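Local coordinates for lipoprotein (PDB 3UP9) that probably binds methionine as the substrate-binding lipoprotein of a transport system, and holds a selenomethionine in its cleft in this crystal, at residues P159-S164 with G175-E180; I109-D114 with R120-L125; D27-D32 with L223-V228. One frame throughout, in Å; residues are numbered along the deposited sequence.

Interaction 1 of 3, residues P159-S164 with G175-E180; sequences PQLVRS and GNFAQE. With MSE (selenomethionine), chain B.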
# COMPACT_ATOMS: atom_id res chain seq x y z
N PRO A 159 -2.38 -10.95 1.87
CA PRO A 159 -1.10 -11.69 1.81
C PRO A 159 -1.18 -12.97 0.97
O PRO A 159 -0.16 -13.60 0.77
CB PRO A 159 -0.80 -12.02 3.29
CG PRO A 159 -1.64 -11.11 4.08
CD PRO A 159 -2.84 -10.75 3.26
N GLN A 160 -2.38 -13.35 0.53
CA GLN A 160 -2.61 -14.54 -0.29
C GLN A 160 -2.65 -14.18 -1.80
O GLN A 160 -2.76 -15.06 -2.67
CB GLN A 160 -3.95 -15.20 0.14
CG GLN A 160 -3.91 -15.83 1.53
CD GLN A 160 -2.71 -16.75 1.69
OE1 GLN A 160 -2.56 -17.74 0.96
NE2 GLN A 160 -1.82 -16.41 2.61
N LEU A 161 -2.55 -12.89 -2.11
CA LEU A 161 -2.62 -12.40 -3.51
C LEU A 161 -1.56 -13.02 -4.46
O LEU A 161 -1.92 -13.55 -5.51
CB LEU A 161 -2.57 -10.87 -3.57
CG LEU A 161 -3.91 -10.20 -3.27
CD1 LEU A 161 -3.66 -8.75 -2.95
CD2 LEU A 161 -4.92 -10.37 -4.38
N VAL A 162 -0.27 -12.92 -4.11
CA VAL A 162 0.81 -13.51 -4.91
C VAL A 162 0.63 -15.00 -5.04
O VAL A 162 0.66 -15.50 -6.15
CB VAL A 162 2.21 -13.22 -4.34
CG1 VAL A 162 3.32 -13.99 -5.12
CG2 VAL A 162 2.46 -11.75 -4.38
N ARG A 163 0.42 -15.73 -3.95
CA ARG A 163 0.04 -17.18 -4.00
C ARG A 163 -1.18 -17.47 -4.95
O ARG A 163 -1.19 -18.51 -5.60
CB ARG A 163 -0.21 -17.74 -2.58
CG ARG A 163 -0.61 -19.21 -2.45
CD ARG A 163 0.43 -20.12 -3.09
NE ARG A 163 0.34 -21.57 -2.77
CZ ARG A 163 -0.24 -22.54 -3.52
NH1 ARG A 163 -0.89 -22.28 -4.65
NH2 ARG A 163 -0.20 -23.81 -3.10
N SER A 164 -2.15 -16.55 -5.07
CA SER A 164 -3.35 -16.79 -5.88
C SER A 164 -3.03 -16.84 -7.36
O SER A 164 -3.80 -17.37 -8.12
CB SER A 164 -4.47 -15.79 -5.59
OG SER A 164 -4.21 -14.53 -6.18
N GLY A 175 1.63 -2.91 -4.37
CA GLY A 175 3.12 -2.96 -4.37
C GLY A 175 3.80 -3.72 -3.25
O GLY A 175 4.60 -4.60 -3.52
N ASN A 176 3.45 -3.41 -1.99
CA ASN A 176 4.04 -4.08 -0.83
C ASN A 176 3.96 -5.58 -0.94
O ASN A 176 4.91 -6.22 -0.56
CB ASN A 176 3.45 -3.61 0.52
CG ASN A 176 1.99 -3.99 0.71
OD1 ASN A 176 1.10 -3.42 0.07
ND2 ASN A 176 1.74 -4.96 1.58
N PHE A 177 2.84 -6.12 -1.45
CA PHE A 177 2.63 -7.57 -1.62
C PHE A 177 3.44 -8.13 -2.83
O PHE A 177 4.04 -9.21 -2.75
CB PHE A 177 1.12 -7.94 -1.74
CG PHE A 177 0.32 -7.68 -0.50
CD1 PHE A 177 0.72 -8.24 0.73
CD2 PHE A 177 -0.87 -6.90 -0.55
CE1 PHE A 177 0.01 -7.97 1.90
CE2 PHE A 177 -1.58 -6.66 0.60
CZ PHE A 177 -1.15 -7.19 1.84
N ALA A 178 3.46 -7.36 -3.93
CA ALA A 178 4.25 -7.68 -5.11
C ALA A 178 5.71 -7.77 -4.68
O ALA A 178 6.40 -8.66 -5.10
CB ALA A 178 4.06 -6.64 -6.23
N GLN A 179 6.15 -6.86 -3.82
CA GLN A 179 7.52 -6.81 -3.33
C GLN A 179 7.87 -8.08 -2.57
O GLN A 179 8.89 -8.69 -2.84
CB GLN A 179 7.76 -5.59 -2.44
CG GLN A 179 7.79 -4.21 -3.12
CD GLN A 179 9.15 -3.86 -3.69
OE1 GLN A 179 10.12 -3.67 -2.93
NE2 GLN A 179 9.25 -3.83 -5.02
N GLU A 180 7.03 -8.46 -1.61
CA GLU A 180 7.20 -9.69 -0.86
C GLU A 180 7.33 -10.86 -1.81
O GLU A 180 8.13 -11.70 -1.57
CB GLU A 180 6.03 -9.95 0.08
CG GLU A 180 6.09 -9.27 1.44
CD GLU A 180 7.39 -9.55 2.13
OE1 GLU A 180 7.65 -10.73 2.49
OE2 GLU A 180 8.17 -8.58 2.26
N MSE B . 1.49 -0.14 0.42
CA MSE B . 0.12 -0.20 -0.13
C MSE B . -0.08 0.69 -1.33
O MSE B . 0.54 1.78 -1.41
OXT MSE B . -0.88 0.29 -2.19
CB MSE B . -0.88 0.21 0.93
CG MSE B . -2.37 0.06 0.50
SE MSE B . -3.53 0.62 1.92
CE MSE B . -2.95 -0.51 3.47

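Interaction 2 of 3, residues I109-D114 with R120-L125; sequences IGIISD and RALELL. With MSE (selenomethionine), chain B.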
# COMPACT_ATOMS: atom_id res chain seq x y z
N ILE A 109 -9.99 -13.64 -11.79
CA ILE A 109 -9.11 -12.55 -11.39
C ILE A 109 -9.20 -12.47 -9.88
O ILE A 109 -10.27 -12.25 -9.35
CB ILE A 109 -9.47 -11.18 -12.01
CG1 ILE A 109 -9.41 -11.23 -13.55
CG2 ILE A 109 -8.54 -10.07 -11.46
CD1 ILE A 109 -9.64 -9.92 -14.27
N GLY A 110 -8.08 -12.74 -9.22
CA GLY A 110 -7.93 -12.49 -7.80
C GLY A 110 -7.96 -11.02 -7.46
O GLY A 110 -7.32 -10.20 -8.13
N ILE A 111 -8.68 -10.67 -6.41
CA ILE A 111 -8.88 -9.28 -6.01
C ILE A 111 -8.89 -9.24 -4.47
O ILE A 111 -9.46 -10.10 -3.82
CB ILE A 111 -10.20 -8.73 -6.63
CG1 ILE A 111 -10.31 -7.19 -6.50
CG2 ILE A 111 -11.44 -9.45 -6.05
CD1 ILE A 111 -11.25 -6.57 -7.53
N ILE A 112 -8.22 -8.26 -3.90
CA ILE A 112 -8.16 -8.08 -2.46
C ILE A 112 -9.58 -7.87 -1.85
O ILE A 112 -10.55 -7.43 -2.52
CB ILE A 112 -7.22 -6.88 -2.11
CG1 ILE A 112 -6.61 -7.04 -0.70
CG2 ILE A 112 -7.98 -5.54 -2.29
CD1 ILE A 112 -5.45 -6.13 -0.38
N SER A 113 -9.70 -8.14 -0.56
CA SER A 113 -11.02 -8.17 0.09
C SER A 113 -11.37 -6.93 0.91
O SER A 113 -12.52 -6.74 1.21
CB SER A 113 -11.17 -9.45 0.96
OG SER A 113 -10.14 -9.46 1.91
N ASP A 114 -10.42 -6.06 1.21
CA ASP A 114 -10.73 -4.81 1.93
C ASP A 114 -11.37 -3.77 0.97
O ASP A 114 -11.01 -3.73 -0.21
CB ASP A 114 -9.49 -4.29 2.67
CG ASP A 114 -8.50 -3.51 1.78
OD1 ASP A 114 -8.74 -2.29 1.48
OD2 ASP A 114 -7.45 -4.10 1.44
N ARG A 120 -10.00 0.37 -5.41
CA ARG A 120 -8.92 0.88 -6.25
C ARG A 120 -8.54 -0.08 -7.44
O ARG A 120 -8.28 0.38 -8.55
CB ARG A 120 -7.74 1.19 -5.35
CG ARG A 120 -6.45 1.53 -6.06
CD ARG A 120 -5.38 1.72 -5.01
NE ARG A 120 -4.06 2.12 -5.52
CZ ARG A 120 -2.96 2.02 -4.79
NH1 ARG A 120 -3.03 1.62 -3.54
NH2 ARG A 120 -1.81 2.40 -5.26
N ALA A 121 -8.55 -1.40 -7.17
CA ALA A 121 -8.30 -2.46 -8.15
C ALA A 121 -9.40 -2.49 -9.23
O ALA A 121 -9.11 -2.62 -10.43
CB ALA A 121 -8.20 -3.83 -7.44
N LEU A 122 -10.66 -2.37 -8.78
CA LEU A 122 -11.82 -2.20 -9.67
C LEU A 122 -11.68 -0.99 -10.60
O LEU A 122 -11.91 -1.14 -11.79
CB LEU A 122 -13.16 -2.22 -8.90
CG LEU A 122 -13.50 -3.66 -8.38
CD1 LEU A 122 -14.71 -3.62 -7.45
CD2 LEU A 122 -13.66 -4.66 -9.52
N GLU A 123 -11.22 0.16 -10.10
CA GLU A 123 -10.96 1.34 -10.97
C GLU A 123 -9.90 1.02 -12.06
O GLU A 123 -10.02 1.43 -13.21
CB GLU A 123 -10.42 2.54 -10.18
CG GLU A 123 -11.13 2.93 -8.90
CD GLU A 123 -12.48 3.54 -9.11
OE1 GLU A 123 -12.86 3.68 -10.30
OE2 GLU A 123 -13.14 3.90 -8.09
N LEU A 124 -8.84 0.34 -11.63
CA LEU A 124 -7.74 0.03 -12.50
C LEU A 124 -8.29 -0.82 -13.62
O LEU A 124 -7.95 -0.57 -14.77
CB LEU A 124 -6.60 -0.72 -11.76
CG LEU A 124 -5.43 -1.11 -12.64
CD1 LEU A 124 -4.83 0.19 -13.20
CD2 LEU A 124 -4.43 -1.92 -11.82
N LEU A 125 -9.14 -1.82 -13.29
CA LEU A 125 -9.73 -2.68 -14.30
C LEU A 125 -10.70 -1.89 -15.22
O LEU A 125 -10.75 -2.17 -16.41
CB LEU A 125 -10.35 -3.97 -13.69
CG LEU A 125 -9.38 -4.92 -12.91
CD1 LEU A 125 -10.09 -6.03 -12.15
CD2 LEU A 125 -8.30 -5.48 -13.81
N MSE B . 1.49 -0.14 0.42
CA MSE B . 0.12 -0.20 -0.13
C MSE B . -0.08 0.69 -1.33
O MSE B . 0.54 1.78 -1.41
OXT MSE B . -0.88 0.29 -2.19
CB MSE B . -0.88 0.21 0.93
CG MSE B . -2.37 0.06 0.50
SE MSE B . -3.53 0.62 1.92
CE MSE B . -2.95 -0.51 3.47

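Interaction 3 of 3, residues D27-D32 with L223-V228; sequences DNLAAD and LHSDEV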
# COMPACT_ATOMS: atom_id res chain seq x y z
N ASP A 27 19.33 4.01 10.62
CA ASP A 27 20.75 3.73 10.63
C ASP A 27 21.51 4.96 10.20
O ASP A 27 22.69 5.06 10.47
CB ASP A 27 21.09 2.60 9.66
CG ASP A 27 20.53 1.22 10.07
OD1 ASP A 27 20.08 0.99 11.22
OD2 ASP A 27 20.60 0.32 9.21
N ASN A 28 20.85 5.87 9.46
CA ASN A 28 21.58 7.00 8.88
C ASN A 28 21.24 8.38 9.45
O ASN A 28 22.14 9.24 9.56
CB ASN A 28 21.46 6.97 7.36
CG ASN A 28 22.22 5.83 6.78
OD1 ASN A 28 23.41 5.91 6.59
ND2 ASN A 28 21.56 4.74 6.55
N LEU A 29 19.98 8.57 9.85
CA LEU A 29 19.41 9.91 10.19
C LEU A 29 18.85 10.07 11.63
O LEU A 29 18.81 11.16 12.16
CB LEU A 29 18.32 10.29 9.17
CG LEU A 29 18.66 10.25 7.65
CD1 LEU A 29 17.42 10.64 6.80
CD2 LEU A 29 19.93 11.10 7.36
N ALA A 30 18.42 9.00 12.28
CA ALA A 30 17.67 9.15 13.53
C ALA A 30 18.51 9.72 14.63
O ALA A 30 18.03 10.61 15.33
CB ALA A 30 17.00 7.84 13.97
N ALA A 31 19.75 9.24 14.79
CA ALA A 31 20.69 9.72 15.83
C ALA A 31 20.91 11.25 15.81
O ALA A 31 20.93 11.88 16.86
CB ALA A 31 22.04 8.96 15.77
N ASP A 32 21.11 11.85 14.64
CA ASP A 32 21.24 13.31 14.54
C ASP A 32 19.93 14.00 14.94
O ASP A 32 19.99 15.13 15.46
CB ASP A 32 21.51 13.81 13.11
CG ASP A 32 22.64 13.09 12.44
OD1 ASP A 32 23.67 12.80 13.10
OD2 ASP A 32 22.48 12.85 11.20
N LEU A 223 11.28 11.35 7.04
CA LEU A 223 10.60 10.64 5.94
C LEU A 223 10.36 11.48 4.68
O LEU A 223 10.16 10.93 3.62
CB LEU A 223 9.27 10.06 6.42
CG LEU A 223 9.23 8.69 7.08
CD1 LEU A 223 7.90 8.54 7.81
CD2 LEU A 223 9.44 7.59 6.07
N HIS A 224 10.33 12.81 4.83
CA HIS A 224 10.17 13.74 3.69
C HIS A 224 11.39 14.53 3.44
O HIS A 224 11.33 15.59 2.90
CB HIS A 224 9.04 14.71 3.91
CG HIS A 224 7.74 14.05 3.88
ND1 HIS A 224 7.29 13.38 4.93
CD2 HIS A 224 6.82 13.91 2.87
CE1 HIS A 224 6.12 12.83 4.62
NE2 HIS A 224 5.81 13.18 3.36
N SER A 225 12.54 13.97 3.80
CA SER A 225 13.83 14.58 3.52
C SER A 225 14.35 14.23 2.13
O SER A 225 13.87 13.30 1.50
CB SER A 225 14.87 14.14 4.55
OG SER A 225 15.15 12.74 4.47
N ASP A 226 15.36 14.98 1.68
CA ASP A 226 16.04 14.76 0.40
C ASP A 226 16.80 13.43 0.47
O ASP A 226 16.88 12.69 -0.50
CB ASP A 226 17.01 15.92 0.09
CG ASP A 226 17.13 16.21 -1.41
OD1 ASP A 226 17.76 15.43 -2.16
OD2 ASP A 226 16.57 17.26 -1.83
N GLU A 227 17.33 13.13 1.63
CA GLU A 227 18.03 11.84 1.89
C GLU A 227 17.12 10.62 1.70
O GLU A 227 17.47 9.65 0.97
CB GLU A 227 18.67 11.82 3.30
CG GLU A 227 19.85 12.80 3.46
CD GLU A 227 19.43 14.24 3.83
OE1 GLU A 227 18.24 14.60 3.87
OE2 GLU A 227 20.33 15.06 4.07
N VAL A 228 15.94 10.67 2.28
CA VAL A 228 14.97 9.60 2.03
C VAL A 228 14.51 9.51 0.56
O VAL A 228 14.35 8.41 0.06
CB VAL A 228 13.76 9.68 2.99
CG1 VAL A 228 12.60 8.85 2.46
CG2 VAL A 228 14.22 9.25 4.38

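Interaction 1 of 3, residues P159-S164 with G175-E180
The ring of F177 carries a nitrogen over each face. On one side is the backbone N of P159, 3.8 Å from F177 CE1. On the opposite side is the amide ND2 of N176, 3.4 Å above the ring plane and over its centre. No hydrogen bond crosses between the two segments. F177 CB points toward 159-164, and with CG anti to the carbonyl carbon (chi1 -66°) the ring reaches P159. P159 and F177 lie side by side and point the same way. L161 comes in obliquely, with CD1 4.1 Å from F177 CD2. V162 meets the backbone instead: its CG2 packs 3.4 Å from the carbonyl O of F177.

The protein belongs to the NlpA family, in the periplasmic binding protein clan. Such proteins have two lobes with a ligand cleft between them. The helix 175-180 borders this cleft, since N176 belongs to the selenomethionine pocket. Its OD1 accepts a weak bond from the ligand N at 3.3 Å, which is doubtful because that oxygen lies too close to another atom. The backbone N of N176 bonds to E88, which also binds the ligand. The ring of Y45 meets F177 with the planes at about 40°. Within 159-164, the S164 hydroxyl donates to L161 O over 2.6 Å, tilted 17° from the carbonyl plane. L161 itself packs on I112, V156 and I173 of the five-stranded sheet.

Interaction 2 of 3, residues I109-D114 with R120-L125
I111 makes the closest approach, with its CD1 3.7 Å from L122 CD2. The two side chains cross at about a right angle. The CG1 of I111 also touches the CB of A121 at 4.1 Å. I111 CG1 is anti to the backbone N (chi1 -167°), which carries the CD1 end over the helix side chains. Further back along the strand, I109 CG2 meets L125 CD1 at 4.4 Å.

R120, the residue just before A121, points out of this packing to the ligand. Its chain is extended from CG to NE, and NH1 donates to the selenomethionine OXT over 2.9 Å at 145°. The carboxylate lies at the guanidinium edge, near its plane. E193 forms a salt bridge with NE, a second polar partner that probably restrains the guanidinium. D114, the helix N-cap, caps a backbone N of the first turn, and its OD2 accepts from N117 ND2.

Strand 107-112 and helix 115-127 start a beta-alpha-beta crossover that returns to the parallel strand 151-156. The axes of 109-112 and 120-125 come within 9.2 Å of each other. F153 of strand 151-156 packs on I111, L122 and L125, while V172 of strand 170-173 touches I109, A121 and L125.

Interaction 3 of 3, residues D27-D32 with L223-V228
The carboxylate of E227 takes no part in the contact; L29 meets only the aliphatic base, with CD1 3.9 Å from E227 CB. The two side chains cross obliquely. The one ring in these segments, the imidazole of H224, is also turned elsewhere. It meets the ring of F245 with the planes at about 45°. H224 has two conformers, so this detail is doubtful.

The contact joins two helix ends in the lobe built on the larger mixed sheet of a periplasmic binding protein fold. L29 is the first residue to leave helix 15-28. S225 is the N-cap of helix 226-235. A single leucine branch does the work from its side: CD1 of L29 touches S225, E227 and V228. L29 CG is anti to the carbonyl carbon (chi1 -53°); with chi2 near 180°, this brings CD1 to the start of helix 226-235. The V228 contact is apolar, with L29 CD1 4.2 Å from V228 CG2. No hydrogen bond passes between the segments.

The S225 hydroxyl has two hydrogen-bond partners, L222 O and V228 N, and L29 CD1 packs 3.9 Å from S225 OG. Nearby, helix 15-28 adds to the seam: Y24 touches E227, and I25 touches V228. The capping bond itself is nearly straight: V228 N donates to S225 OG over 3.1 Å at 168°.

From the N terminus, interaction 3 opens first, at 27-32. It closes only at 223-228, a loop of 190 residues. Interactions 2 and 1 both nest inside it. They follow in series: interaction 2 folds helix 115-127 back onto the strand 107-112 that precedes it, and interaction 1 later joins 159-164 to 175-180 around strand 170-173. Interactions 1 and 2 touch, with L161 CD2 3.9 Å from I112 N, and both reach the selenomethionine. They build on the five-stranded sheet. Interaction 3 ties helix ends beside the larger sheet, and its centre is about 34 Å from that of interaction 2, across the chain's centre.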